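Local coordinates for ALDH21) (Physcomitrella patens subsp. patens, PDB 5MZ5), which is an NADP(+)-dependent succinic semialdehyde dehydrogenase of the aldehyde dehydrogenase family, oxidising an aldehyde to the corresponding acid, at residues V404-A408 and N409-E413; F428-A431 and V432-C435. One frame throughout, in Å; residues are numbered along the deposited sequence.

Contact 1: V404-A408 and N409-E413; sequences VPIEA and NARKE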
loop_
_atom_site.group_PDB
_atom_site.type_symbol
_atom_site.label_atom_id
_atom_site.label_comp_id
_atom_site.label_asym_id
_atom_site.label_seq_id
_atom_site.Cartn_x
_atom_site.Cartn_y
_atom_site.Cartn_z
ATOM N N VAL A 404 -38.726 -25.165 1.104
ATOM C CA VAL A 404 -39.593 -24.070 0.675
ATOM C C VAL A 404 -39.291 -23.800 -0.822
ATOM O O VAL A 404 -38.124 -23.601 -1.173
ATOM C CB VAL A 404 -39.419 -22.811 1.563
ATOM C CG1 VAL A 404 -40.150 -21.606 0.975
ATOM C CG2 VAL A 404 -39.894 -23.083 2.985
ATOM N N PRO A 405 -40.310 -23.836 -1.720
ATOM C CA PRO A 405 -40.027 -23.596 -3.149
ATOM C C PRO A 405 -39.598 -22.159 -3.458
ATOM O O PRO A 405 -39.889 -21.238 -2.699
ATOM C CB PRO A 405 -41.337 -23.997 -3.849
ATOM C CG PRO A 405 -42.377 -23.811 -2.825
ATOM C CD PRO A 405 -41.746 -24.117 -1.495
ATOM N N ILE A 406 -38.894 -21.991 -4.577
ATOM C CA ILE A 406 -38.339 -20.732 -5.083
ATOM C C ILE A 406 -39.413 -19.624 -5.276
ATOM O O ILE A 406 -39.093 -18.451 -5.126
ATOM C CB ILE A 406 -37.487 -21.001 -6.377
ATOM C CG1 ILE A 406 -36.562 -19.818 -6.715
ATOM C CG2 ILE A 406 -38.340 -21.425 -7.592
ATOM C CD1 ILE A 406 -35.189 -19.856 -6.049
ATOM N N GLU A 407 -40.663 -19.999 -5.595
ATOM C CA GLU A 407 -41.748 -19.041 -5.821
ATOM C C GLU A 407 -42.269 -18.395 -4.512
ATOM O O GLU A 407 -42.809 -17.283 -4.572
ATOM C CB GLU A 407 -42.894 -19.644 -6.669
ATOM C CG GLU A 407 -43.478 -20.957 -6.156
ATOM C CD GLU A 407 -42.808 -22.251 -6.593
ATOM O OE1 GLU A 407 -43.437 -23.318 -6.407
ATOM O OE2 GLU A 407 -41.664 -22.212 -7.109
ATOM N N ALA A 408 -42.084 -19.062 -3.342
ATOM C CA ALA A 408 -42.509 -18.510 -2.042
ATOM C C ALA A 408 -41.697 -17.271 -1.648
ATOM O O ALA A 408 -40.473 -17.240 -1.849
ATOM C CB ALA A 408 -42.414 -19.564 -0.954
ATOM N N ASN A 409 -42.391 -16.243 -1.098
ATOM C CA ASN A 409 -41.789 -14.979 -0.646
ATOM C C ASN A 409 -40.692 -15.183 0.390
ATOM O O ASN A 409 -39.704 -14.444 0.370
ATOM C CB ASN A 409 -42.838 -14.030 -0.093
ATOM C CG ASN A 409 -43.638 -13.326 -1.146
ATOM O OD1 ASN A 409 -43.101 -12.771 -2.107
ATOM N ND2 ASN A 409 -44.947 -13.297 -0.967
ATOM N N ALA A 410 -40.861 -16.193 1.277
ATOM C CA ALA A 410 -39.894 -16.548 2.319
ATOM C C ALA A 410 -38.552 -16.967 1.690
ATOM O O ALA A 410 -37.513 -16.721 2.290
ATOM C CB ALA A 410 -40.445 -17.662 3.197
ATOM N N ARG A 411 -38.575 -17.537 0.469
ATOM C CA ARG A 411 -37.370 -17.959 -0.242
ATOM C C ARG A 411 -36.776 -16.853 -1.140
ATOM O O ARG A 411 -35.562 -16.649 -1.148
ATOM C CB ARG A 411 -37.632 -19.274 -1.022
ATOM C CG ARG A 411 -36.487 -19.769 -1.935
ATOM C CD ARG A 411 -35.125 -19.923 -1.242
ATOM N NE ARG A 411 -34.074 -20.331 -2.180
ATOM C CZ ARG A 411 -33.397 -19.505 -2.977
ATOM N NH1 ARG A 411 -33.624 -18.201 -2.939
ATOM N NH2 ARG A 411 -32.485 -19.981 -3.812
ATOM N N LYS A 412 -37.633 -16.144 -1.873
ATOM C CA LYS A 412 -37.279 -15.099 -2.832
ATOM C C LYS A 412 -36.825 -13.778 -2.182
ATOM O O LYS A 412 -35.893 -13.132 -2.679
ATOM C CB LYS A 412 -38.484 -14.888 -3.775
ATOM C CG LYS A 412 -38.327 -13.854 -4.891
ATOM C CD LYS A 412 -39.458 -13.938 -5.945
ATOM C CE LYS A 412 -40.891 -13.948 -5.422
ATOM N NZ LYS A 412 -41.298 -12.649 -4.817
ATOM N N GLU A 413 -37.490 -13.368 -1.091
ATOM C CA GLU A 413 -37.232 -12.081 -0.444
ATOM C C GLU A 413 -36.566 -12.200 0.918
ATOM O O GLU A 413 -36.562 -13.272 1.525
ATOM C CB GLU A 413 -38.558 -11.293 -0.271
ATOM C CG GLU A 413 -39.472 -11.229 -1.484
ATOM C CD GLU A 413 -38.931 -10.515 -2.708
ATOM O OE1 GLU A 413 -38.049 -9.638 -2.563
ATOM O OE2 GLU A 413 -39.412 -10.826 -3.820
#

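Contact 2: F428-A431 and V432-C435; sequences FKEA and VKEC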
loop_
_atom_site.group_PDB
_atom_site.type_symbol
_atom_site.label_atom_id
_atom_site.label_comp_id
_atom_site.label_asym_id
_atom_site.label_seq_id
_atom_site.Cartn_x
_atom_site.Cartn_y
_atom_site.Cartn_z
ATOM N N PHE A 428 -21.579 -30.219 -4.110
ATOM C CA PHE A 428 -21.024 -28.976 -3.582
ATOM C C PHE A 428 -21.142 -27.800 -4.572
ATOM O O PHE A 428 -21.560 -26.717 -4.165
ATOM C CB PHE A 428 -19.563 -29.167 -3.088
ATOM C CG PHE A 428 -18.945 -27.890 -2.574
ATOM C CD1 PHE A 428 -19.266 -27.400 -1.314
ATOM C CD2 PHE A 428 -18.066 -27.153 -3.366
ATOM C CE1 PHE A 428 -18.715 -26.197 -0.853
ATOM C CE2 PHE A 428 -17.509 -25.957 -2.898
ATOM C CZ PHE A 428 -17.844 -25.483 -1.651
ATOM N N LYS A 429 -20.757 -28.011 -5.854
ATOM C CA LYS A 429 -20.820 -26.993 -6.905
ATOM C C LYS A 429 -22.263 -26.473 -7.043
ATOM O O LYS A 429 -22.473 -25.265 -7.200
ATOM C CB LYS A 429 -20.361 -27.577 -8.249
ATOM C CG LYS A 429 -18.875 -27.447 -8.510
ATOM C CD LYS A 429 -18.463 -28.253 -9.755
ATOM C CE LYS A 429 -17.335 -27.686 -10.604
ATOM N NZ LYS A 429 -15.976 -28.027 -10.096
ATOM N N GLU A 430 -23.247 -27.396 -6.943
ATOM C CA GLU A 430 -24.677 -27.104 -7.015
ATOM C C GLU A 430 -25.143 -26.310 -5.813
ATOM O O GLU A 430 -25.989 -25.438 -5.971
ATOM C CB GLU A 430 -25.505 -28.392 -7.181
ATOM C CG GLU A 430 -25.483 -28.949 -8.597
ATOM C CD GLU A 430 -26.061 -28.069 -9.692
ATOM O OE1 GLU A 430 -27.160 -27.501 -9.501
ATOM O OE2 GLU A 430 -25.412 -27.964 -10.757
ATOM N N ALA A 431 -24.595 -26.604 -4.615
ATOM C CA ALA A 431 -24.916 -25.873 -3.389
ATOM C C ALA A 431 -24.461 -24.405 -3.534
ATOM O O ALA A 431 -25.222 -23.513 -3.164
ATOM C CB ALA A 431 -24.243 -26.524 -2.180
ATOM N N VAL A 432 -23.239 -24.165 -4.106
ATOM C CA VAL A 432 -22.681 -22.828 -4.344
ATOM C C VAL A 432 -23.584 -22.060 -5.329
ATOM O O VAL A 432 -23.912 -20.898 -5.084
ATOM C CB VAL A 432 -21.195 -22.871 -4.818
ATOM C CG1 VAL A 432 -20.681 -21.468 -5.177
ATOM C CG2 VAL A 432 -20.295 -23.521 -3.765
ATOM N N LYS A 433 -23.992 -22.733 -6.420
ATOM C CA LYS A 433 -24.889 -22.206 -7.436
ATOM C C LYS A 433 -26.248 -21.814 -6.792
ATOM O O LYS A 433 -26.785 -20.745 -7.091
ATOM C CB LYS A 433 -25.081 -23.242 -8.562
ATOM C CG LYS A 433 -25.863 -22.703 -9.756
ATOM C CD LYS A 433 -26.079 -23.756 -10.834
ATOM C CE LYS A 433 -26.900 -23.190 -11.960
ATOM N NZ LYS A 433 -27.066 -24.180 -13.060
ATOM N N GLU A 434 -26.758 -22.645 -5.867
ATOM C CA GLU A 434 -28.005 -22.357 -5.176
ATOM C C GLU A 434 -27.870 -21.192 -4.184
ATOM O O GLU A 434 -28.822 -20.424 -4.014
ATOM C CB GLU A 434 -28.604 -23.619 -4.525
ATOM C CG GLU A 434 -30.076 -23.487 -4.175
ATOM C CD GLU A 434 -31.034 -22.984 -5.243
ATOM O OE1 GLU A 434 -30.725 -23.096 -6.453
ATOM O OE2 GLU A 434 -32.121 -22.501 -4.860
ATOM N N CYS A 435 -26.685 -21.050 -3.545
ATOM C CA CYS A 435 -26.374 -19.919 -2.656
ATOM C C CYS A 435 -26.498 -18.615 -3.437
ATOM O O CYS A 435 -27.028 -17.636 -2.913
ATOM C CB CYS A 435 -24.972 -20.068 -2.067
ATOM S SG CYS A 435 -24.884 -21.236 -0.699
#

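Contact 1: V404-A408 and N409-E413
A type I beta turn from Pro-405 to Ala-408 runs straight into the short helix 409-412, and Ile-406 of the turn lies against Arg-411 of the helix. The methyl CD1 of Ile-406 sits over the centre of one guanidinium face, 3.6 Å from CZ of Arg-411. With CG1 of Ile-406 anti to the backbone N (chi1 -163°), CD1 is carried across to the guanidinium. The aliphatic start of the Arg-411 side chain packs against the turn and the residue before it. Its CB is 3.4 Å from O of Pro-405 and 4.0 Å from CG1 of Val-404. NH2 of Arg-411 forms a salt bridge with Glu-434 and a hydrogen bond to the carbonyl O of Asn-437.

The turn follows strand 395-402, and Val-404 packs on Ala-378 of helix 365-380 and Leu-421 of strand 419-425. Ala-408 is the N-cap residue of the helix. Its carbonyl O takes two backbone bonds, from N of Lys-412 at 3.0 Å and from N of Arg-411, also at 3.0 Å. The first is the straighter, 163° at the hydrogen against 140°. The Lys-412 chain passes the carbonyl oxygens of Ile-406 and Glu-407, and its bends at chi3 and chi4 bring NZ back to the helix. NZ donates a hydrogen bond to OD1 of Asn-409 (3.3 Å) and forms a salt bridge with OE2 of Glu-413 at 2.8 Å. ND2 of Asn-409 is hydrogen-bonded to Glu-377.

Contact 2: F428-A431 and V432-C435
Phe-428 offers one ring face to Val-432, one helical turn further on. CG2 of Val-432 lies over the ring, offset toward the rim, 4.0 Å from the centroid and 24° off the ring normal. This is a CH-pi contact. The nearest ring atoms are CZ and CE2 of Phe-428, and CZ is 3.8 Å from CG2 of Val-432. The ring leaves the backbone with CG anti to N (chi1 178°), and its end swings back toward the next turn. Tyr-456 of helix 451-460 packs on both residues, and Leu-515 of the second subunit touches Phe-428.

The pair belongs to helix 428-435, which follows strand 419-425. Four successive i to i+4 bonds cross the contact, from N of Val-432 to O of Phe-428 at 3.1 Å through to N of Cys-435 to O of Ala-431 at 2.9 Å. Ala-431, Val-432 and Cys-435 face Ile-293 of strand 290-294. On the exposed side, Glu-430 and Lys-433 lie side by side and point the same way. OE1 of Glu-430 is 4.1 Å from CD of Lys-433, while OE2 of Glu-430 and NZ of Lys-433 stay 4.7 Å apart, so any attraction between the charges is probably loose.

Overall arrangement
The two contacts follow one another along the chain, with strand 419-425 between them, and their centres are about 17 Å apart. A salt bridge joins them: NH2 of Arg-411 in contact 1 is 2.8 Å from OE2 of Glu-434 in contact 2. CD1 of Ile-406 also packs near that oxygen, at 4.2 Å. Arg-325 of strand 323-329 binds the carbonyls of Glu-434 and Cys-435. Its NH2 also lies close to NH2 of Arg-411, two like charges, beside the carboxylate of Glu-434. Contact 1 lies nearer the cofactor site. The side chain of Lys-412 is about 9 Å from that of Glu-414, an NADP(+)-binding residue, although this chain has no cofactor bound. Contact 2 lies away from the known sites.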